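PDB 5B5Z: PtLCIB4 H88A mutant, which is a zinc-binding member of the LCIB family of beta-carbonic anhydrases, which interconvert carbon dioxide and bicarbonate, here carrying an engineered substitution. Local coordinates for residues Y112-G125 with D204-Q218. Residues are numbered along the deposited sequence; the frame is centred on the assembly and turned at random.
With ZN (zinc ion), chain C.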
loop_
_atom_site.group_PDB
_atom_site.type_symbol
_atom_site.label_atom_id
_atom_site.label_comp_id
_atom_site.label_asym_id
_atom_site.label_seq_id
_atom_site.Cartn_x
_atom_site.Cartn_y
_atom_site.Cartn_z
ATOM N N TYR A 112 0.817 -8.906 -8.985
ATOM C CA TYR A 112 -0.512 -8.662 -8.421
ATOM C C TYR A 112 -1.206 -9.964 -8.101
ATOM O O TYR A 112 -0.874 -11.000 -8.650
ATOM C CB TYR A 112 -1.388 -7.833 -9.378
ATOM C CG TYR A 112 -1.916 -8.556 -10.606
ATOM C CD1 TYR A 112 -1.186 -8.596 -11.791
ATOM C CD2 TYR A 112 -3.168 -9.139 -10.587
ATOM C CE1 TYR A 112 -1.685 -9.251 -12.925
ATOM C CE2 TYR A 112 -3.679 -9.800 -11.710
ATOM C CZ TYR A 112 -2.929 -9.854 -12.867
ATOM O OH TYR A 112 -3.443 -10.503 -13.987
ATOM N N GLY A 113 -2.191 -9.883 -7.226
ATOM C CA GLY A 113 -2.961 -11.067 -6.938
ATOM C C GLY A 113 -3.939 -10.884 -5.823
ATOM O O GLY A 113 -3.863 -9.955 -5.019
ATOM N N SER A 114 -4.865 -11.830 -5.770
ATOM C CA SER A 114 -5.696 -11.998 -4.607
ATOM C C SER A 114 -4.907 -12.756 -3.555
ATOM O O SER A 114 -3.791 -13.189 -3.793
ATOM C CB SER A 114 -6.949 -12.785 -4.975
ATOM O OG SER A 114 -6.569 -14.074 -5.453
ATOM N N HIS A 115 -5.483 -12.929 -2.382
ATOM C CA HIS A 115 -4.838 -13.823 -1.416
ATOM C C HIS A 115 -5.873 -14.560 -0.573
ATOM O O HIS A 115 -7.053 -14.204 -0.553
ATOM C CB HIS A 115 -3.836 -13.067 -0.516
ATOM C CG HIS A 115 -4.469 -12.231 0.551
ATOM N ND1 HIS A 115 -4.235 -12.430 1.896
ATOM C CD2 HIS A 115 -5.315 -11.179 0.469
ATOM C CE1 HIS A 115 -4.929 -11.545 2.594
ATOM N NE2 HIS A 115 -5.577 -10.760 1.755
ATOM N N VAL A 116 -5.414 -15.594 0.117
ATOM C CA VAL A 116 -6.301 -16.412 0.936
ATOM C C VAL A 116 -5.479 -17.104 2.012
ATOM O O VAL A 116 -4.358 -17.538 1.748
ATOM C CB VAL A 116 -7.059 -17.447 0.074
ATOM C CG1 VAL A 116 -6.091 -18.376 -0.656
ATOM C CG2 VAL A 116 -8.041 -18.224 0.933
ATOM N N GLY A 117 -6.026 -17.172 3.219
ATOM C CA GLY A 117 -5.389 -17.892 4.307
ATOM C C GLY A 117 -5.754 -19.363 4.292
ATOM O O GLY A 117 -6.845 -19.737 3.869
ATOM N N VAL A 118 -4.817 -20.196 4.713
ATOM C CA VAL A 118 -5.133 -21.605 4.925
ATOM C C VAL A 118 -4.547 -21.968 6.291
ATOM O O VAL A 118 -3.416 -21.607 6.596
ATOM C CB VAL A 118 -4.590 -22.503 3.793
ATOM C CG1 VAL A 118 -3.067 -22.407 3.670
ATOM C CG2 VAL A 118 -5.050 -23.958 4.016
ATOM N N SER A 119 -5.341 -22.635 7.120
ATOM C CA SER A 119 -4.971 -22.816 8.521
ATOM C C SER A 119 -4.138 -24.073 8.732
ATOM O O SER A 119 -3.913 -24.850 7.806
ATOM C CB SER A 119 -6.214 -22.876 9.407
ATOM O OG SER A 119 -6.934 -24.080 9.194
ATOM N N TRP A 120 -3.691 -24.267 9.967
ATOM C CA TRP A 120 -2.951 -25.465 10.321
ATOM C C TRP A 120 -3.822 -26.709 10.128
ATOM O O TRP A 120 -3.298 -27.801 9.917
ATOM C CB TRP A 120 -2.438 -25.381 11.765
ATOM C CG TRP A 120 -3.532 -25.391 12.792
ATOM C CD1 TRP A 120 -4.399 -24.375 13.081
ATOM C CD2 TRP A 120 -3.880 -26.476 13.666
ATOM N NE1 TRP A 120 -5.261 -24.760 14.080
ATOM C CE2 TRP A 120 -4.963 -26.043 14.458
ATOM C CE3 TRP A 120 -3.378 -27.766 13.859
ATOM C CZ2 TRP A 120 -5.554 -26.858 15.428
ATOM C CZ3 TRP A 120 -3.969 -28.576 14.822
ATOM C CH2 TRP A 120 -5.044 -28.118 15.591
ATOM N N GLU A 121 -5.143 -26.537 10.171
ATOM C CA GLU A 121 -6.082 -27.646 9.951
ATOM C C GLU A 121 -6.517 -27.805 8.493
ATOM O O GLU A 121 -7.401 -28.618 8.198
ATOM C CB GLU A 121 -7.349 -27.469 10.790
ATOM C CG GLU A 121 -7.178 -27.522 12.293
ATOM C CD GLU A 121 -8.295 -26.767 13.008
ATOM O OE1 GLU A 121 -9.460 -26.865 12.564
ATOM O OE2 GLU A 121 -8.020 -26.063 14.004
ATOM N N GLY A 122 -5.934 -27.014 7.593
ATOM C CA GLY A 122 -6.276 -27.077 6.178
ATOM C C GLY A 122 -7.577 -26.393 5.791
ATOM O O GLY A 122 -8.155 -26.679 4.734
ATOM N N LYS A 123 -8.053 -25.488 6.639
ATOM C CA LYS A 123 -9.295 -24.764 6.372
ATOM C C LYS A 123 -8.980 -23.473 5.603
ATOM O O LYS A 123 -8.091 -22.713 6.004
ATOM C CB LYS A 123 -10.022 -24.448 7.686
ATOM C CG LYS A 123 -11.261 -23.578 7.551
ATOM C CD LYS A 123 -11.952 -23.371 8.904
ATOM C CE LYS A 123 -13.359 -22.790 8.750
ATOM N NZ LYS A 123 -14.417 -23.846 8.693
ATOM N N TRP A 124 -9.693 -23.238 4.505
ATOM C CA TRP A 124 -9.458 -22.049 3.672
ATOM C C TRP A 124 -10.185 -20.818 4.201
ATOM O O TRP A 124 -11.241 -20.924 4.819
ATOM C CB TRP A 124 -9.893 -22.315 2.225
ATOM C CG TRP A 124 -9.050 -23.330 1.539
ATOM C CD1 TRP A 124 -9.333 -24.661 1.364
ATOM C CD2 TRP A 124 -7.760 -23.112 0.951
ATOM N NE1 TRP A 124 -8.300 -25.277 0.696
ATOM C CE2 TRP A 124 -7.320 -24.348 0.432
ATOM C CE3 TRP A 124 -6.934 -21.984 0.808
ATOM C CZ2 TRP A 124 -6.097 -24.491 -0.221
ATOM C CZ3 TRP A 124 -5.731 -22.125 0.160
ATOM C CH2 TRP A 124 -5.319 -23.374 -0.349
ATOM N N GLY A 125 -9.619 -19.640 3.950
ATOM C CA GLY A 125 -10.290 -18.401 4.295
ATOM C C GLY A 125 -9.929 -17.863 5.661
ATOM O O GLY A 125 -10.548 -16.912 6.130
ATOM N N ASP A 204 -17.014 -25.067 -1.792
ATOM C CA ASP A 204 -16.327 -24.396 -0.696
ATOM C C ASP A 204 -16.008 -22.988 -1.167
ATOM O O ASP A 204 -15.057 -22.770 -1.911
ATOM C CB ASP A 204 -15.053 -25.127 -0.272
ATOM C CG ASP A 204 -14.306 -24.406 0.869
ATOM O OD1 ASP A 204 -14.809 -23.381 1.393
ATOM O OD2 ASP A 204 -13.210 -24.868 1.250
ATOM N N VAL A 205 -16.819 -22.036 -0.736
ATOM C CA VAL A 205 -16.702 -20.681 -1.234
ATOM C C VAL A 205 -15.364 -20.062 -0.824
ATOM O O VAL A 205 -14.875 -19.172 -1.508
ATOM C CB VAL A 205 -17.880 -19.815 -0.737
ATOM C CG1 VAL A 205 -17.821 -19.658 0.778
ATOM C CG2 VAL A 205 -17.908 -18.464 -1.441
ATOM N N MET A 206 -14.759 -20.548 0.256
ATOM C CA MET A 206 -13.494 -19.961 0.704
ATOM C C MET A 206 -12.340 -20.315 -0.220
ATOM O O MET A 206 -11.330 -19.601 -0.268
ATOM C CB MET A 206 -13.178 -20.393 2.134
ATOM C CG MET A 206 -14.108 -19.758 3.165
ATOM S SD MET A 206 -14.041 -17.950 3.122
ATOM C CE MET A 206 -15.598 -17.519 2.400
ATOM N N VAL A 207 -12.465 -21.415 -0.955
ATOM C CA VAL A 207 -11.401 -21.804 -1.875
ATOM C C VAL A 207 -11.705 -21.257 -3.268
ATOM O O VAL A 207 -10.805 -21.054 -4.069
ATOM C CB VAL A 207 -11.198 -23.351 -1.900
ATOM C CG1 VAL A 207 -12.296 -24.059 -2.704
ATOM C CG2 VAL A 207 -9.824 -23.708 -2.446
ATOM N N THR A 208 -12.977 -20.987 -3.545
ATOM C CA THR A 208 -13.371 -20.422 -4.825
ATOM C C THR A 208 -13.171 -18.900 -4.862
ATOM O O THR A 208 -12.792 -18.338 -5.894
ATOM C CB THR A 208 -14.843 -20.779 -5.128
ATOM O OG1 THR A 208 -14.928 -22.201 -5.246
ATOM C CG2 THR A 208 -15.309 -20.130 -6.422
ATOM N N LEU A 209 -13.425 -18.248 -3.726
ATOM C CA LEU A 209 -13.378 -16.787 -3.645
ATOM C C LEU A 209 -12.067 -16.157 -4.159
ATOM O O LEU A 209 -12.148 -15.237 -4.961
ATOM C CB LEU A 209 -13.656 -16.335 -2.203
ATOM C CG LEU A 209 -13.573 -14.829 -1.922
ATOM C CD1 LEU A 209 -14.520 -14.005 -2.769
ATOM C CD2 LEU A 209 -13.819 -14.609 -0.434
ATOM N N PRO A 210 -10.878 -16.643 -3.717
ATOM C CA PRO A 210 -9.656 -16.006 -4.261
ATOM C C PRO A 210 -9.496 -16.151 -5.768
ATOM O O PRO A 210 -8.841 -15.320 -6.412
ATOM C CB PRO A 210 -8.519 -16.735 -3.537
ATOM C CG PRO A 210 -9.157 -18.035 -3.030
ATOM C CD PRO A 210 -10.549 -17.622 -2.664
ATOM N N VAL A 211 -10.093 -17.186 -6.348
ATOM C CA VAL A 211 -10.007 -17.332 -7.788
ATOM C C VAL A 211 -10.886 -16.296 -8.478
ATOM O O VAL A 211 -10.469 -15.672 -9.448
ATOM C CB VAL A 211 -10.396 -18.750 -8.234
ATOM C CG1 VAL A 211 -10.356 -18.845 -9.742
ATOM C CG2 VAL A 211 -9.454 -19.757 -7.629
ATOM N N SER A 212 -12.099 -16.087 -7.963
ATOM C CA SER A 212 -12.972 -15.040 -8.482
ATOM C C SER A 212 -12.355 -13.650 -8.322
ATOM O O SER A 212 -12.436 -12.818 -9.210
ATOM C CB SER A 212 -14.336 -15.080 -7.778
ATOM O OG SER A 212 -14.964 -16.335 -7.982
ATOM N N VAL A 213 -11.742 -13.394 -7.173
ATOM C CA VAL A 213 -11.089 -12.105 -6.966
ATOM C C VAL A 213 -9.956 -11.906 -7.960
ATOM O O VAL A 213 -9.819 -10.824 -8.539
ATOM C CB VAL A 213 -10.565 -11.985 -5.530
ATOM C CG1 VAL A 213 -9.775 -10.678 -5.352
ATOM C CG2 VAL A 213 -11.754 -12.015 -4.555
ATOM N N TYR A 214 -9.154 -12.946 -8.164
ATOM C CA TYR A 214 -8.068 -12.830 -9.126
ATOM C C TYR A 214 -8.629 -12.528 -10.520
ATOM O O TYR A 214 -8.086 -11.699 -11.244
ATOM C CB TYR A 214 -7.204 -14.100 -9.179
ATOM C CG TYR A 214 -6.365 -14.093 -10.435
ATOM C CD1 TYR A 214 -5.237 -13.300 -10.512
ATOM C CD2 TYR A 214 -6.758 -14.794 -11.571
ATOM C CE1 TYR A 214 -4.504 -13.228 -11.652
ATOM C CE2 TYR A 214 -6.019 -14.719 -12.733
ATOM C CZ TYR A 214 -4.894 -13.933 -12.757
ATOM O OH TYR A 214 -4.131 -13.836 -13.898
ATOM N N ASP A 215 -9.699 -13.219 -10.908
ATOM C CA ASP A 215 -10.287 -12.979 -12.231
ATOM C C ASP A 215 -10.722 -11.535 -12.393
ATOM O O ASP A 215 -10.506 -10.929 -13.452
ATOM C CB ASP A 215 -11.482 -13.895 -12.498
ATOM C CG ASP A 215 -11.937 -13.834 -13.958
ATOM O OD1 ASP A 215 -11.164 -14.285 -14.835
ATOM O OD2 ASP A 215 -13.050 -13.330 -14.237
ATOM N N ALA A 216 -11.335 -10.981 -11.344
ATOM C CA ALA A 216 -11.762 -9.594 -11.379
ATOM C C ALA A 216 -10.562 -8.648 -11.454
ATOM O O ALA A 216 -10.583 -7.652 -12.167
ATOM C CB ALA A 216 -12.627 -9.286 -10.157
ATOM N N GLN A 217 -9.506 -8.978 -10.718
ATOM C CA GLN A 217 -8.282 -8.194 -10.726
ATOM C C GLN A 217 -7.635 -8.211 -12.096
ATOM O O GLN A 217 -7.162 -7.185 -12.577
ATOM C CB GLN A 217 -7.270 -8.737 -9.717
ATOM C CG GLN A 217 -7.535 -8.411 -8.266
ATOM C CD GLN A 217 -6.373 -8.832 -7.376
ATOM O OE1 GLN A 217 -5.293 -9.196 -7.862
ATOM N NE2 GLN A 217 -6.585 -8.776 -6.067
ATOM N N GLN A 218 -7.602 -9.385 -12.712
ATOM C CA GLN A 218 -6.882 -9.525 -13.966
ATOM C C GLN A 218 -7.523 -8.622 -15.026
ATOM O O GLN A 218 -6.825 -7.985 -15.820
ATOM C CB GLN A 218 -6.853 -10.999 -14.409
ATOM C CG GLN A 218 -6.262 -11.220 -15.799
ATOM C CD GLN A 218 -7.328 -11.143 -16.879
ATOM O OE1 GLN A 218 -8.374 -11.770 -16.769
ATOM N NE2 GLN A 218 -7.071 -10.355 -17.912
HETATM ZN ZN ZN C . -6.924 -9.224 2.145
HETATM O O HOH W 1 -12.300 -24.804 3.629
HETATM O O HOH W 2 -7.186 -9.440 4.033
#
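Ser114 lies against Tyr214 where strand 112-117 runs nearly antiparallel to helix 205-218, their axes 7.1 Å apart at closest approach and at 163°; past the strand, the turn 119-122 brings the chain back so that Gly125 faces Met206. Ser114 OG donates to Pro210 O at 2.8 Å, while Tyr214 N reaches the same oxygen from the opposite face of its plane. Extended beyond CG (chi2 -172°), Gln217 reaches back to the strand and turns the edge of its amide to the Gly113 peptide: NE2 gives Gly113 O a 3.1 Å bond from above the carbonyl plane, and OE1 meets the edge of the Tyr112 ring. With an alanine at Gln217, Gly113 O would probably lose this donor and a gap open beside Tyr112. The Tyr112 and Tyr214 ring planes are 9° apart but so offset that they meet at the rims, Tyr112 CE2 to Tyr214 CE1 at 3.5 Å. Val116 packs on the Pro210 ring, and Val207 CG2 makes a CH-pi contact over one face of Trp124; Val118 covers the opposite face. His115, its CB pointing away from the helix, binds zinc through NE2 with Cys59, Cys139 and a water; its ND1 is hydrogen-bonded to Asn247. Strand 107-117 pairs in parallel with 52-57 and 238-247, and helix 205-228 packs on one side of that alpha/beta sheet, with helix 140-154 touching Met206 and helix 16-24 touching Val207 and Trp124.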